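PDB 7N7Z: acetyl-CoA C-acetyltransferase from Syntrophomonas wolfei subsp. wolfei, which probably catalyses the reversible, thiolase-type condensation of two acetyl-CoA molecules into acetoacetyl-CoA and free CoA. Local coordinates for residues P301-Q306 / A394-W399; G295-M300 / V331-E336; N6-V11 / N105-K110. All blocks are in the same frame, centred on the assembly; numbering follows the deposited sequence.

Interaction 1: P301-Q306 / A394-W399; sequences PKVLKQ and AMASLW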
ATOM      1  N   PRO B 301      -8.464  15.575 -41.992  1.00 41.78           N
ATOM      2  CA  PRO B 301      -8.909  15.395 -43.383  1.00 43.03           C
ATOM      3  C   PRO B 301     -10.088  14.448 -43.510  1.00 43.25           C
ATOM      4  O   PRO B 301     -10.948  14.651 -44.377  1.00 43.17           O
ATOM      5  CB  PRO B 301      -7.662  14.838 -44.089  1.00 43.82           C
ATOM      6  CG  PRO B 301      -6.514  15.161 -43.187  1.00 42.60           C
ATOM      7  CD  PRO B 301      -7.069  15.144 -41.799  1.00 41.75           C
ATOM      8  N   LYS B 302     -10.158  13.420 -42.663  1.00 42.15           N
ATOM      9  CA  LYS B 302     -11.241  12.447 -42.762  1.00 45.01           C
ATOM     10  C   LYS B 302     -12.589  13.090 -42.455  1.00 43.41           C
ATOM     11  O   LYS B 302     -13.531  12.988 -43.250  1.00 43.84           O
ATOM     12  CB  LYS B 302     -10.978  11.274 -41.818  1.00 42.96           C
ATOM     13  CG  LYS B 302     -11.966  10.130 -41.969  1.00 44.66           C
ATOM     14  CD  LYS B 302     -11.530   8.915 -41.172  1.00 42.56           C
ATOM     15  CE  LYS B 302     -12.724   8.100 -40.705  1.00 45.88           C
ATOM     16  NZ  LYS B 302     -12.324   7.006 -39.776  1.00 43.96           N
ATOM     17  N   VAL B 303     -12.703  13.752 -41.301  1.00 40.71           N
ATOM     18  CA  VAL B 303     -13.973  14.368 -40.928  1.00 44.00           C
ATOM     19  C   VAL B 303     -14.391  15.397 -41.971  1.00 44.99           C
ATOM     20  O   VAL B 303     -15.582  15.548 -42.275  1.00 44.34           O
ATOM     21  CB  VAL B 303     -13.877  14.989 -39.521  1.00 40.35           C
ATOM     22  CG1 VAL B 303     -12.913  16.169 -39.510  1.00 44.23           C
ATOM     23  CG2 VAL B 303     -15.256  15.410 -39.033  1.00 41.74           C
ATOM     24  N   LEU B 304     -13.422  16.118 -42.541  1.00 43.29           N
ATOM     25  CA  LEU B 304     -13.743  17.072 -43.597  1.00 46.39           C
ATOM     26  C   LEU B 304     -14.349  16.366 -44.803  1.00 46.13           C
ATOM     27  O   LEU B 304     -15.269  16.888 -45.442  1.00 45.17           O
ATOM     28  CB  LEU B 304     -12.490  17.848 -44.000  1.00 43.09           C
ATOM     29  CG  LEU B 304     -12.056  18.965 -43.048  1.00 44.72           C
ATOM     30  CD1 LEU B 304     -10.663  19.461 -43.412  1.00 44.16           C
ATOM     31  CD2 LEU B 304     -13.054  20.113 -43.064  1.00 47.39           C
ATOM     32  N   LYS B 305     -13.844  15.174 -45.128  1.00 45.21           N
ATOM     33  CA  LYS B 305     -14.411  14.408 -46.234  1.00 46.11           C
ATOM     34  C   LYS B 305     -15.834  13.970 -45.917  1.00 46.96           C
ATOM     35  O   LYS B 305     -16.745  14.137 -46.737  1.00 47.45           O
ATOM     36  CB  LYS B 305     -13.527  13.196 -46.535  1.00 46.71           C
ATOM     37  CG  LYS B 305     -13.654  12.671 -47.957  1.00 53.25           C
ATOM     38  CD  LYS B 305     -12.931  11.343 -48.129  1.00 53.00           C
ATOM     39  CE  LYS B 305     -13.891  10.228 -48.517  1.00 55.25           C
ATOM     40  NZ  LYS B 305     -13.270   8.879 -48.378  1.00 55.71           N
ATOM     41  N   GLN B 306     -16.047  13.414 -44.721  1.00 44.72           N
ATOM     42  CA  GLN B 306     -17.375  12.944 -44.343  1.00 47.63           C
ATOM     43  C   GLN B 306     -18.418  14.051 -44.443  1.00 49.71           C
ATOM     44  O   GLN B 306     -19.588  13.774 -44.730  1.00 52.71           O
ATOM     45  CB  GLN B 306     -17.346  12.381 -42.920  1.00 48.43           C
ATOM     46  CG  GLN B 306     -16.405  11.200 -42.731  1.00 49.78           C
ATOM     47  CD  GLN B 306     -16.651  10.456 -41.428  1.00 50.07           C
ATOM     48  OE1 GLN B 306     -16.979  11.060 -40.406  1.00 48.58           O
ATOM     49  NE2 GLN B 306     -16.491   9.138 -41.461  1.00 46.17           N
ATOM     50  N   ALA B 394      -7.074   8.947 -32.840  1.00 39.51           N
ATOM     51  CA  ALA B 394      -7.385  10.359 -32.693  1.00 39.05           C
ATOM     52  C   ALA B 394      -8.790  10.663 -33.210  1.00 38.44           C
ATOM     53  O   ALA B 394      -9.433   9.839 -33.863  1.00 37.61           O
ATOM     54  CB  ALA B 394      -6.353  11.211 -33.431  1.00 35.62           C
ATOM     55  N   MET B 395      -9.261  11.874 -32.915  1.00 38.28           N
ATOM     56  CA  MET B 395     -10.614  12.277 -33.264  1.00 35.96           C
ATOM     57  C   MET B 395     -10.613  13.700 -33.802  1.00 38.43           C
ATOM     58  O   MET B 395      -9.699  14.489 -33.546  1.00 33.84           O
ATOM     59  CB  MET B 395     -11.557  12.187 -32.057  1.00 32.07           C
ATOM     60  CG  MET B 395     -12.138  10.804 -31.831  1.00 36.83           C
ATOM     61  SD  MET B 395     -13.327  10.770 -30.477  1.00 40.20           S
ATOM     62  CE  MET B 395     -14.851  11.095 -31.366  1.00 36.24           C
ATOM     63  N   ALA B 396     -11.665  14.014 -34.555  1.00 38.20           N
ATOM     64  CA  ALA B 396     -11.907  15.357 -35.058  1.00 40.01           C
ATOM     65  C   ALA B 396     -13.409  15.535 -35.223  1.00 37.95           C
ATOM     66  O   ALA B 396     -14.139  14.570 -35.454  1.00 35.18           O
ATOM     67  CB  ALA B 396     -11.186  15.606 -36.387  1.00 38.09           C
ATOM     68  N   SER B 397     -13.865  16.780 -35.099  1.00 36.89           N
ATOM     69  CA  SER B 397     -15.286  17.077 -35.197  1.00 34.07           C
ATOM     70  C   SER B 397     -15.466  18.457 -35.811  1.00 38.57           C
ATOM     71  O   SER B 397     -14.610  19.334 -35.667  1.00 37.49           O
ATOM     72  CB  SER B 397     -15.970  17.011 -33.827  1.00 33.53           C
ATOM     73  OG  SER B 397     -15.307  17.833 -32.882  1.00 33.61           O
ATOM     74  N   LEU B 398     -16.595  18.638 -36.497  1.00 36.87           N
ATOM     75  CA  LEU B 398     -16.914  19.881 -37.184  1.00 35.90           C
ATOM     76  C   LEU B 398     -18.297  20.360 -36.768  1.00 37.55           C
ATOM     77  O   LEU B 398     -19.205  19.554 -36.546  1.00 37.56           O
ATOM     78  CB  LEU B 398     -16.860  19.706 -38.702  1.00 36.52           C
ATOM     79  CG  LEU B 398     -15.497  19.293 -39.258  1.00 39.54           C
ATOM     80  CD1 LEU B 398     -15.650  18.703 -40.652  1.00 43.83           C
ATOM     81  CD2 LEU B 398     -14.542  20.475 -39.270  1.00 41.99           C
ATOM     82  N   TRP B 399     -18.446  21.679 -36.665  1.00 39.13           N
ATOM     83  CA  TRP B 399     -19.666  22.284 -36.151  1.00 36.88           C
ATOM     84  C   TRP B 399     -19.919  23.587 -36.894  1.00 39.15           C
ATOM     85  O   TRP B 399     -19.003  24.185 -37.466  1.00 38.39           O
ATOM     86  CB  TRP B 399     -19.568  22.541 -34.640  1.00 34.03           C
ATOM     87  CG  TRP B 399     -19.037  21.372 -33.844  1.00 37.13           C
ATOM     88  CD1 TRP B 399     -17.747  20.915 -33.811  1.00 35.12           C
ATOM     89  CD2 TRP B 399     -19.783  20.525 -32.963  1.00 33.79           C
ATOM     90  NE1 TRP B 399     -17.649  19.836 -32.969  1.00 36.51           N
ATOM     91  CE2 TRP B 399     -18.884  19.575 -32.436  1.00 35.85           C
ATOM     92  CE3 TRP B 399     -21.123  20.476 -32.570  1.00 34.16           C
ATOM     93  CZ2 TRP B 399     -19.282  18.589 -31.538  1.00 31.06           C
ATOM     94  CZ3 TRP B 399     -21.518  19.494 -31.679  1.00 35.55           C
ATOM     95  CH2 TRP B 399     -20.600  18.565 -31.171  1.00 33.72           C
TER
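A396 presents its methyl to the helix and meets V303, with A396 CB 3.6 Å from V303 CG1. The two residues also mark the nearest backbone approach, and the helix axis passes 7.7 Å from that of the strand at a shallow 39°. The placement of V303 depends on its first torsion: at chi1 67° CG1 occupies the crowded position between backbone N and carbonyl carbon, while CG2 lies anti to N. CG1 therefore bears mainly on A396 and CG2 on L398. S397 is touched only at its backbone, and its side chain leaves from the opposite face of the strand. There its OG accepts the indole N-H of W399, NE1 to OG 3.1 Å at 161°, a bond lying nearly in the ring plane that helps set how the indole is turned. L398 returns to the helix side. Its CD1 is 3.7 Å from V303 CG2 and 3.5 Å from the backbone O of V303, and it also touches L304, whose CD2 comes within 3.8 Å at about a right angle between the side chains. The contact is a worked case of strand alternation in an alpha/beta layer, with A396 and L398 forming the apolar seat of a helix. W309 packs on both leucines, and V303 extends the seat onto C283 of the adjacent strand 277-285. The other face, with M395, S397 and W399, rests on helix 94-107, joined for S397 and W399 by helix 360-378, so the strand is sandwiched between helical layers as in the layered thiolase fold.

Interaction 2: G295-M300 / V331-E336; sequences GPAVAM and VRMLKE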
ATOM      1  N   GLY B 295      -2.043  11.896 -35.069  1.00 40.23           N
ATOM      2  CA  GLY B 295      -3.423  11.521 -35.269  1.00 41.42           C
ATOM      3  C   GLY B 295      -4.266  12.600 -35.922  1.00 41.30           C
ATOM      4  O   GLY B 295      -5.018  12.340 -36.868  1.00 40.48           O
ATOM      5  N   PRO B 296      -4.174  13.835 -35.421  1.00 37.95           N
ATOM      6  CA  PRO B 296      -4.959  14.922 -36.029  1.00 41.53           C
ATOM      7  C   PRO B 296      -4.682  15.109 -37.510  1.00 42.14           C
ATOM      8  O   PRO B 296      -5.559  15.589 -38.238  1.00 41.10           O
ATOM      9  CB  PRO B 296      -4.544  16.154 -35.213  1.00 41.13           C
ATOM     10  CG  PRO B 296      -4.087  15.604 -33.902  1.00 42.03           C
ATOM     11  CD  PRO B 296      -3.448  14.284 -34.220  1.00 40.00           C
ATOM     12  N   ALA B 297      -3.487  14.744 -37.981  1.00 43.23           N
ATOM     13  CA  ALA B 297      -3.174  14.891 -39.397  1.00 43.14           C
ATOM     14  C   ALA B 297      -3.929  13.893 -40.264  1.00 47.18           C
ATOM     15  O   ALA B 297      -3.997  14.079 -41.483  1.00 50.89           O
ATOM     16  CB  ALA B 297      -1.669  14.739 -39.619  1.00 47.20           C
ATOM     17  N   VAL B 298      -4.490  12.840 -39.668  1.00 46.03           N
ATOM     18  CA  VAL B 298      -5.312  11.891 -40.401  1.00 47.71           C
ATOM     19  C   VAL B 298      -6.788  12.004 -40.036  1.00 41.80           C
ATOM     20  O   VAL B 298      -7.643  11.666 -40.863  1.00 41.92           O
ATOM     21  CB  VAL B 298      -4.809  10.445 -40.191  1.00 49.42           C
ATOM     22  CG1 VAL B 298      -3.442  10.258 -40.833  1.00 54.05           C
ATOM     23  CG2 VAL B 298      -4.762  10.090 -38.712  1.00 43.59           C
ATOM     24  N   ALA B 299      -7.115  12.476 -38.831  1.00 41.41           N
ATOM     25  CA  ALA B 299      -8.512  12.633 -38.446  1.00 41.22           C
ATOM     26  C   ALA B 299      -9.126  13.882 -39.067  1.00 41.94           C
ATOM     27  O   ALA B 299     -10.272  13.849 -39.528  1.00 42.24           O
ATOM     28  CB  ALA B 299      -8.632  12.683 -36.923  1.00 39.99           C
ATOM     29  N   MET B 300      -8.383  14.988 -39.088  1.00 39.74           N
ATOM     30  CA  MET B 300      -8.931  16.227 -39.634  1.00 41.26           C
ATOM     31  C   MET B 300      -9.316  16.092 -41.101  1.00 40.78           C
ATOM     32  O   MET B 300     -10.444  16.473 -41.458  1.00 44.00           O
ATOM     33  CB  MET B 300      -7.931  17.368 -39.423  1.00 44.92           C
ATOM     34  CG  MET B 300      -7.801  17.813 -37.978  1.00 43.43           C
ATOM     35  SD  MET B 300      -6.342  18.838 -37.718  1.00 48.35           S
ATOM     36  CE  MET B 300      -6.890  20.388 -38.429  1.00 45.17           C
ATOM     37  N   VAL B 331       1.666  19.754 -38.486  1.00 47.50           N
ATOM     38  CA  VAL B 331       1.807  20.720 -39.574  1.00 47.53           C
ATOM     39  C   VAL B 331       2.517  20.079 -40.758  1.00 47.33           C
ATOM     40  O   VAL B 331       2.117  20.261 -41.915  1.00 50.41           O
ATOM     41  CB  VAL B 331       2.558  21.974 -39.086  1.00 46.42           C
ATOM     42  CG1 VAL B 331       2.827  22.921 -40.251  1.00 41.69           C
ATOM     43  CG2 VAL B 331       1.770  22.682 -37.999  1.00 45.09           C
ATOM     44  N   ARG B 332       3.580  19.321 -40.489  1.00 47.37           N
ATOM     45  CA  ARG B 332       4.345  18.709 -41.569  1.00 50.31           C
ATOM     46  C   ARG B 332       3.530  17.633 -42.277  1.00 53.68           C
ATOM     47  O   ARG B 332       3.430  17.628 -43.510  1.00 56.41           O
ATOM     48  CB  ARG B 332       5.648  18.128 -41.022  1.00 54.95           C
ATOM     49  CG  ARG B 332       6.669  17.784 -42.096  1.00 58.49           C
ATOM     50  CD  ARG B 332       7.415  19.018 -42.578  1.00 60.43           C
ATOM     51  NE  ARG B 332       8.269  19.579 -41.539  1.00 56.85           N
ATOM     52  CZ  ARG B 332       9.449  19.083 -41.188  1.00 60.53           C
ATOM     53  NH1 ARG B 332       9.950  18.009 -41.776  1.00 55.32           N
ATOM     54  NH2 ARG B 332      10.141  19.679 -40.221  1.00 64.18           N
ATOM     55  N   MET B 333       2.939  16.709 -41.516  1.00 53.73           N
ATOM     56  CA  MET B 333       2.159  15.645 -42.140  1.00 54.57           C
ATOM     57  C   MET B 333       0.978  16.216 -42.916  1.00 54.70           C
ATOM     58  O   MET B 333       0.630  15.711 -43.990  1.00 59.01           O
ATOM     59  CB  MET B 333       1.673  14.650 -41.087  1.00 53.50           C
ATOM     60  CG  MET B 333       0.843  13.516 -41.677  1.00 59.28           C
ATOM     61  SD  MET B 333       0.470  12.191 -40.513  1.00 65.22           S
ATOM     62  CE  MET B 333      -0.261  10.983 -41.617  1.00 66.71           C
ATOM     63  N   LEU B 334       0.347  17.268 -42.388  1.00 53.31           N
ATOM     64  CA  LEU B 334      -0.771  17.877 -43.099  1.00 55.16           C
ATOM     65  C   LEU B 334      -0.320  18.520 -44.403  1.00 56.98           C
ATOM     66  O   LEU B 334      -1.108  18.613 -45.350  1.00 60.53           O
ATOM     67  CB  LEU B 334      -1.460  18.917 -42.213  1.00 53.85           C
ATOM     68  CG  LEU B 334      -2.682  18.475 -41.402  1.00 54.62           C
ATOM     69  CD1 LEU B 334      -3.321  19.687 -40.732  1.00 48.59           C
ATOM     70  CD2 LEU B 334      -3.710  17.738 -42.253  1.00 53.58           C
ATOM     71  N   LYS B 335       0.932  18.975 -44.472  1.00 57.08           N
ATOM     72  CA  LYS B 335       1.442  19.553 -45.709  1.00 58.39           C
ATOM     73  C   LYS B 335       1.884  18.472 -46.688  1.00 61.04           C
ATOM     74  O   LYS B 335       1.692  18.614 -47.902  1.00 62.15           O
ATOM     75  CB  LYS B 335       2.607  20.499 -45.407  1.00 60.16           C
ATOM     76  CG  LYS B 335       3.398  20.936 -46.637  1.00 61.34           C
ATOM     77  CD  LYS B 335       4.593  21.797 -46.262  1.00 65.32           C
ATOM     78  CE  LYS B 335       5.105  22.577 -47.461  1.00 65.59           C
ATOM     79  NZ  LYS B 335       6.388  23.275 -47.176  1.00 71.54           N
ATOM     80  N   GLU B 336       2.473  17.388 -46.181  1.00 62.85           N
ATOM     81  CA  GLU B 336       3.089  16.390 -47.050  1.00 64.65           C
ATOM     82  C   GLU B 336       2.065  15.387 -47.568  1.00 64.76           C
ATOM     83  O   GLU B 336       1.923  15.200 -48.780  1.00 63.27           O
ATOM     84  CB  GLU B 336       4.212  15.673 -46.296  1.00 62.26           C
ATOM     85  CG  GLU B 336       5.498  16.478 -46.204  1.00 64.58           C
ATOM     86  CD  GLU B 336       6.501  15.877 -45.240  1.00 64.97           C
ATOM     87  OE1 GLU B 336       6.130  14.948 -44.491  1.00 60.31           O
ATOM     88  OE2 GLU B 336       7.663  16.336 -45.233  1.00 62.54           O
TER
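A297 points its methyl toward helix 331-336 and lies against the side of M333, with A297 CB 3.4 Å from M333 SD and 3.5 Å from M333 CG. The second of these is tighter than usual for two carbons. M333 reaches this place because its CG stands anti to the backbone N, chi1 180°, and the chain stays extended from there to CE, so that it runs past the methyl lengthwise. A297 also serves L334: its backbone O is 3.8 Å from L334 CD2, and A297 CB is 4.3 Å from L334 CG. So small a residue lets the backbones come close, the CA atoms of A297 and L334 being 5.3 Å apart where the helix segments run at 47° to each other. V298 takes up the far end of the methionine, the two side chains slanted across each other. Its CG1 is 3.4 Å from M333 CE, closer than methyl carbons usually come, so the spot is either strained or slightly misplaced. V298 is also about 9 Å, side chain to side chain, from C388, a predicted active-site proton acceptor that the nearby P296 touches directly. One turn on from A297, M300 makes a lighter contact, its terminal CE 4.3 Å from L334 CD1. The same methionine packs on S386, W317 and V319, while M333 also rests on Y172 of helix 161-172. The side chains bring only aliphatic groups and thioether sulfur; the one polar atom touched, the A297 carbonyl oxygen, meets a methyl. Between these segments nothing directional is formed, so their fit probably rests on shape, chiefly the extended methionine along the alanine methyl.

Interaction 3: N6-V11 / N105-K110; sequences NEVVVV and NIMLGK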
ATOM      1  N   ASN B   6     -31.615  12.257 -37.238  1.00 49.37           N
ATOM      2  CA  ASN B   6     -31.903  13.607 -36.781  1.00 48.99           C
ATOM      3  C   ASN B   6     -30.657  14.486 -36.851  1.00 47.42           C
ATOM      4  O   ASN B   6     -29.519  14.007 -36.840  1.00 48.19           O
ATOM      5  CB  ASN B   6     -32.416  13.592 -35.339  1.00 45.57           C
ATOM      6  CG  ASN B   6     -33.714  12.830 -35.185  1.00 47.17           C
ATOM      7  OD1 ASN B   6     -33.769  11.810 -34.497  1.00 45.41           O
ATOM      8  ND2 ASN B   6     -34.771  13.328 -35.811  1.00 42.77           N
ATOM      9  N   GLU B   7     -30.891  15.795 -36.916  1.00 46.14           N
ATOM     10  CA  GLU B   7     -29.840  16.783 -36.723  1.00 41.75           C
ATOM     11  C   GLU B   7     -29.682  17.053 -35.232  1.00 39.98           C
ATOM     12  O   GLU B   7     -30.669  17.123 -34.495  1.00 38.68           O
ATOM     13  CB  GLU B   7     -30.165  18.084 -37.458  1.00 43.83           C
ATOM     14  CG  GLU B   7     -29.736  18.101 -38.916  1.00 49.90           C
ATOM     15  CD  GLU B   7     -30.351  19.251 -39.691  1.00 50.79           C
ATOM     16  OE1 GLU B   7     -29.602  19.965 -40.390  1.00 52.12           O
ATOM     17  OE2 GLU B   7     -31.582  19.441 -39.602  1.00 49.77           O
ATOM     18  N   VAL B   8     -28.435  17.200 -34.791  1.00 38.28           N
ATOM     19  CA  VAL B   8     -28.116  17.388 -33.381  1.00 37.91           C
ATOM     20  C   VAL B   8     -27.542  18.783 -33.184  1.00 35.33           C
ATOM     21  O   VAL B   8     -26.780  19.279 -34.022  1.00 35.28           O
ATOM     22  CB  VAL B   8     -27.132  16.313 -32.880  1.00 38.11           C
ATOM     23  CG1 VAL B   8     -26.888  16.471 -31.388  1.00 34.03           C
ATOM     24  CG2 VAL B   8     -27.668  14.921 -33.199  1.00 38.41           C
ATOM     25  N   VAL B   9     -27.909  19.413 -32.067  1.00 34.03           N
ATOM     26  CA  VAL B   9     -27.435  20.744 -31.719  1.00 35.73           C
ATOM     27  C   VAL B   9     -26.956  20.732 -30.273  1.00 35.81           C
ATOM     28  O   VAL B   9     -27.315  19.860 -29.478  1.00 32.97           O
ATOM     29  CB  VAL B   9     -28.524  21.824 -31.910  1.00 34.54           C
ATOM     30  CG1 VAL B   9     -28.923  21.926 -33.374  1.00 36.64           C
ATOM     31  CG2 VAL B   9     -29.740  21.524 -31.038  1.00 37.58           C
ATOM     32  N   VAL B  10     -26.131  21.723 -29.941  1.00 32.23           N
ATOM     33  CA  VAL B  10     -25.665  21.953 -28.578  1.00 35.15           C
ATOM     34  C   VAL B  10     -26.408  23.161 -28.030  1.00 37.11           C
ATOM     35  O   VAL B  10     -26.487  24.202 -28.694  1.00 36.41           O
ATOM     36  CB  VAL B  10     -24.143  22.176 -28.528  1.00 36.35           C
ATOM     37  CG1 VAL B  10     -23.656  22.175 -27.085  1.00 35.27           C
ATOM     38  CG2 VAL B  10     -23.424  21.118 -29.348  1.00 35.59           C
ATOM     39  N   VAL B  11     -26.947  23.026 -26.822  1.00 34.97           N
ATOM     40  CA  VAL B  11     -27.754  24.078 -26.220  1.00 39.15           C
ATOM     41  C   VAL B  11     -27.078  24.721 -25.015  1.00 35.66           C
ATOM     42  O   VAL B  11     -27.401  25.874 -24.691  1.00 37.19           O
ATOM     43  CB  VAL B  11     -29.149  23.546 -25.830  1.00 38.82           C
ATOM     44  CG1 VAL B  11     -30.018  24.661 -25.274  1.00 39.92           C
ATOM     45  CG2 VAL B  11     -29.823  22.906 -27.033  1.00 42.39           C
ATOM     46  N   ASN B 105     -26.681   8.681 -30.511  1.00 36.62           N
ATOM     47  CA  ASN B 105     -27.927   8.272 -29.871  1.00 40.03           C
ATOM     48  C   ASN B 105     -29.059   9.223 -30.238  1.00 39.80           C
ATOM     49  O   ASN B 105     -30.196   8.794 -30.460  1.00 41.77           O
ATOM     50  CB  ASN B 105     -27.745   8.215 -28.354  1.00 36.73           C
ATOM     51  CG  ASN B 105     -27.528   6.804 -27.844  1.00 39.10           C
ATOM     52  OD1 ASN B 105     -28.385   5.934 -27.999  1.00 39.60           O
ATOM     53  ND2 ASN B 105     -26.377   6.571 -27.229  1.00 42.88           N
ATOM     54  N   ILE B 106     -28.764  10.522 -30.307  1.00 36.44           N
ATOM     55  CA  ILE B 106     -29.780  11.491 -30.704  1.00 38.35           C
ATOM     56  C   ILE B 106     -30.074  11.372 -32.194  1.00 39.99           C
ATOM     57  O   ILE B 106     -31.223  11.510 -32.627  1.00 40.60           O
ATOM     58  CB  ILE B 106     -29.334  12.914 -30.319  1.00 37.48           C
ATOM     59  CG1 ILE B 106     -29.196  13.027 -28.797  1.00 34.54           C
ATOM     60  CG2 ILE B 106     -30.321  13.951 -30.851  1.00 37.19           C
ATOM     61  CD1 ILE B 106     -28.793  14.404 -28.306  1.00 37.68           C
ATOM     62  N   MET B 107     -29.042  11.114 -33.001  1.00 37.52           N
ATOM     63  CA  MET B 107     -29.253  10.944 -34.434  1.00 41.47           C
ATOM     64  C   MET B 107     -30.264   9.840 -34.717  1.00 44.24           C
ATOM     65  O   MET B 107     -31.096   9.965 -35.624  1.00 44.19           O
ATOM     66  CB  MET B 107     -27.928  10.625 -35.124  1.00 41.69           C
ATOM     67  CG  MET B 107     -27.036  11.825 -35.379  1.00 40.70           C
ATOM     68  SD  MET B 107     -25.469  11.333 -36.127  1.00 45.38           S
ATOM     69  CE  MET B 107     -24.373  12.596 -35.492  1.00 39.74           C
ATOM     70  N   LEU B 108     -30.208   8.752 -33.950  1.00 42.43           N
ATOM     71  CA  LEU B 108     -31.009   7.565 -34.207  1.00 41.78           C
ATOM     72  C   LEU B 108     -32.331   7.558 -33.445  1.00 43.38           C
ATOM     73  O   LEU B 108     -33.039   6.546 -33.469  1.00 45.01           O
ATOM     74  CB  LEU B 108     -30.203   6.311 -33.852  1.00 45.17           C
ATOM     75  CG  LEU B 108     -28.941   6.089 -34.690  1.00 43.67           C
ATOM     76  CD1 LEU B 108     -28.149   4.897 -34.177  1.00 48.40           C
ATOM     77  CD2 LEU B 108     -29.301   5.906 -36.156  1.00 45.36           C
ATOM     78  N   GLY B 109     -32.681   8.655 -32.779  1.00 42.08           N
ATOM     79  CA  GLY B 109     -33.923   8.730 -32.042  1.00 41.61           C
ATOM     80  C   GLY B 109     -33.924   8.015 -30.709  1.00 43.61           C
ATOM     81  O   GLY B 109     -34.973   7.968 -30.053  1.00 41.29           O
ATOM     82  N   LYS B 110     -32.788   7.456 -30.284  1.00 44.44           N
ATOM     83  CA  LYS B 110     -32.744   6.753 -29.006  1.00 44.51           C
ATOM     84  C   LYS B 110     -32.899   7.711 -27.834  1.00 43.74           C
ATOM     85  O   LYS B 110     -33.410   7.322 -26.778  1.00 44.28           O
ATOM     86  CB  LYS B 110     -31.434   5.973 -28.882  1.00 45.02           C
ATOM     87  CG  LYS B 110     -31.207   4.962 -29.998  1.00 46.10           C
ATOM     88  CD  LYS B 110     -31.945   3.654 -29.737  1.00 51.45           C
ATOM     89  CE  LYS B 110     -31.260   2.475 -30.420  1.00 52.69           C
ATOM     90  NZ  LYS B 110     -29.855   2.280 -29.955  1.00 50.39           N
TER
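The backbone N of N6 donates to the backbone O of M107 over 2.9 Å, nearly straight at 167°, and the donor lies in the carbonyl plane on a lone pair of the oxygen. The bond ties the residues leading into strand 8-20 to the C-terminal end of helix 94-107. Above the same helix end the N6 side chain bends over, bringing its CB to 3.6 Å from I106 O. That oxygen accepts the N-H of G109, whose positive phi, 77°, turns the chain away after the helix. With an alanine here in place of N6, the carbonyls of I106 and M107 would probably be left without the amide now lying beside them, and more open at the helix end. Deeper in, V8 supplies the apolar half. With chi1 -176° putting CG1 anti to the backbone N, CG2 is left beside that N, anti to the carbonyl carbon, and sits between two side chains, 3.7 Å from I106 CG2 and 3.8 Å from M107 CG. M107 crosses the valine at about a right angle, and its CG also passes the N6 backbone O. Strand 8-20 lies between strands 254-264 and 277-285. I106 continues onto F262 and S264 of the first, M107 onto L279 of the second, and beyond the helix end lies the second subunit, where K110 forms a salt bridge with E100 of that chain.

Along the chain interaction 3 closes first, in the N-terminal thiolase domain, whereas interactions 1 and 2 interleave in the C-terminal one. Those two share helix 296-307, their centres 12 Å apart: its first turn meets helix 324-336 and the following turn lies on strand 394-400, so one helix joins helix 324-336 to the sheet. Interactions 1 and 3 reach that same sheet with centres 18 Å apart and touch where W399 packs on V10. Interactions 2 and 3 are 29 Å apart between centres and do not meet. The series thus runs from beside the subunit interface, across the sheet that links both halves, to the neighbourhood of the predicted active-site cysteine C388.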